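Local coordinates for HET-C2 (Podospora anserina, PDB 3KV0), which probably binds glycolipids in a pocket of its mainly helical GLTP fold and carries them between membranes, at residues S86-I89 with Q90-V93. Residues are numbered along the deposited sequence; the frame is centred on the assembly and turned at random.
Sequences SQNI and QDLV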
ATOM      1  N   SER A  86       8.396  -3.005  19.086  1.00 44.77           N
ATOM      2  CA  SER A  86       7.967  -2.852  17.695  1.00 44.12           C
ATOM      3  C   SER A  86       6.543  -3.359  17.473  1.00 43.35           C
ATOM      4  O   SER A  86       6.194  -3.769  16.383  1.00 42.82           O
ATOM      5  CB  SER A  86       8.944  -3.612  16.799  1.00 43.63           C
ATOM      6  OG  SER A  86      10.262  -3.104  16.944  1.00 44.39           O
ATOM      7  N   GLN A  87       5.712  -3.302  18.512  1.00 43.12           N
ATOM      8  CA  GLN A  87       4.363  -3.864  18.476  1.00 42.51           C
ATOM      9  C   GLN A  87       3.356  -3.051  17.658  1.00 41.15           C
ATOM     10  O   GLN A  87       2.360  -3.594  17.163  1.00 39.28           O
ATOM     11  CB  GLN A  87       3.823  -4.008  19.907  1.00 43.90           C
ATOM     12  CG  GLN A  87       4.044  -5.377  20.497  1.00 47.13           C
ATOM     13  CD  GLN A  87       3.252  -5.558  21.797  1.00 51.63           C
ATOM     14  OE1 GLN A  87       2.158  -6.133  21.798  1.00 55.71           O
ATOM     15  NE2 GLN A  87       3.783  -5.023  22.886  1.00 49.11           N
ATOM     16  N   ASN A  88       3.582  -1.745  17.603  1.00 40.16           N
ATOM     17  CA  ASN A  88       2.895  -0.871  16.653  1.00 39.41           C
ATOM     18  C   ASN A  88       3.918  -0.077  15.855  1.00 38.14           C
ATOM     19  O   ASN A  88       5.084   0.123  16.282  1.00 37.01           O
ATOM     20  CB  ASN A  88       1.906   0.059  17.339  1.00 39.91           C
ATOM     21  CG  ASN A  88       2.577   1.025  18.276  1.00 41.16           C
ATOM     22  OD1 ASN A  88       3.061   2.081  17.860  1.00 43.48           O
ATOM     23  ND2 ASN A  88       2.605   0.670  19.570  1.00 40.30           N
ATOM     24  N   ILE A  89       3.476   0.386  14.687  1.00 37.68           N
ATOM     25  CA  ILE A  89       4.376   0.952  13.693  1.00 36.71           C
ATOM     26  C   ILE A  89       5.089   2.187  14.271  1.00 36.89           C
ATOM     27  O   ILE A  89       6.294   2.332  14.136  1.00 36.90           O
ATOM     28  CB  ILE A  89       3.609   1.280  12.336  1.00 35.94           C
ATOM     29  CG1 ILE A  89       3.060  -0.001  11.698  1.00 34.10           C
ATOM     30  CG2 ILE A  89       4.504   2.063  11.382  1.00 36.30           C
ATOM     31  CD1 ILE A  89       4.106  -0.938  11.152  1.00 29.01           C
ATOM     32  N   GLN A  90       4.333   3.055  14.929  1.00 38.81           N
ATOM     33  CA  GLN A  90       4.878   4.278  15.511  1.00 40.07           C
ATOM     34  C   GLN A  90       5.966   4.006  16.565  1.00 41.46           C
ATOM     35  O   GLN A  90       7.031   4.627  16.534  1.00 42.61           O
ATOM     36  CB  GLN A  90       3.751   5.138  16.090  1.00 40.40           C
ATOM     37  CG  GLN A  90       2.810   5.720  15.019  1.00 38.74           C
ATOM     38  CD  GLN A  90       1.587   4.861  14.754  1.00 36.27           C
ATOM     39  OE1 GLN A  90       1.633   3.627  14.842  1.00 36.43           O
ATOM     40  NE2 GLN A  90       0.493   5.506  14.446  1.00 32.66           N
ATOM     41  N   ASP A  91       5.729   3.055  17.465  1.00 42.83           N
ATOM     42  CA  ASP A  91       6.780   2.662  18.418  1.00 43.57           C
ATOM     43  C   ASP A  91       7.949   1.982  17.743  1.00 43.29           C
ATOM     44  O   ASP A  91       9.107   2.227  18.100  1.00 43.85           O
ATOM     45  CB  ASP A  91       6.236   1.812  19.567  1.00 44.09           C
ATOM     46  CG  ASP A  91       5.474   2.651  20.600  1.00 45.38           C
ATOM     47  OD1 ASP A  91       5.732   3.872  20.694  1.00 43.67           O
ATOM     48  OD2 ASP A  91       4.567   2.101  21.268  1.00 48.16           O
ATOM     49  N   LEU A  92       7.657   1.168  16.736  1.00 42.73           N
ATOM     50  CA  LEU A  92       8.696   0.499  15.996  1.00 41.86           C
ATOM     51  C   LEU A  92       9.655   1.535  15.484  1.00 41.28           C
ATOM     52  O   LEU A  92      10.860   1.344  15.572  1.00 41.55           O
ATOM     53  CB  LEU A  92       8.107  -0.325  14.846  1.00 41.26           C
ATOM     54  CG  LEU A  92       9.058  -1.211  14.037  1.00 40.55           C
ATOM     55  CD1 LEU A  92       8.292  -2.240  13.251  1.00 39.05           C
ATOM     56  CD2 LEU A  92       9.962  -0.420  13.084  1.00 36.43           C
ATOM     57  N   VAL A  93       9.121   2.635  14.958  1.00 41.12           N
ATOM     58  CA  VAL A  93       9.960   3.666  14.390  1.00 41.69           C
ATOM     59  C   VAL A  93      10.739   4.420  15.499  1.00 43.15           C
ATOM     60  O   VAL A  93      11.947   4.613  15.397  1.00 43.38           O
ATOM     61  CB  VAL A  93       9.136   4.617  13.483  1.00 41.12           C
ATOM     62  CG1 VAL A  93       9.936   5.831  13.110  1.00 40.02           C
ATOM     63  CG2 VAL A  93       8.693   3.833  12.175  1.00 39.61           C
TER
HETATM   64  O   HOH W   1      11.957  -1.114  16.697  1.00 37.23           O
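Asn-88 reaches forward to Asp-91 with both ends of its side-chain amide. Its OD1 accepts from Asp-91 N at 2.9 Å, and the N-H sits above the carbonyl plane. Its ND2 donates to Asp-91 OD2 at 3.0 Å and meets that oxygen from above the carboxylate plane. Amide and carboxylate planes are 54° apart. CG of Asn-88 lies between the backbone N and the carbonyl carbon (chi1 64°), which brings the amide over the start of the helix. The other carboxylate oxygen, Asp-91 OD1, forms a salt bridge with Arg-94. An alanine in place of Asn-88 would probably leave Asp-91 N without its capping acceptor and OD2 without this donor.

Backbone bonds carry the first turn. Leu-92 N donates to Asn-88 O at 2.8 Å, and Val-93 N to Ile-89 O at 3.0 Å. One water donates to both Ser-86 OG and Leu-92 O; Ser-86 OG also bonds Ala-82 O.

Ser-86 packs on Leu-92: its CB lies 3.7 Å from Leu-92 CG. With CG anti to its backbone N (chi1 -174°), Leu-92 turns its branch toward Ser-86, where CD1 also comes close to CB. Leu-92 also touches Thr-39 and Ala-104, packing the turn against helices 39-57 and 103-122. Asn-88 is the side-chain N-cap of helix 89-96 in this GLTP-family protein.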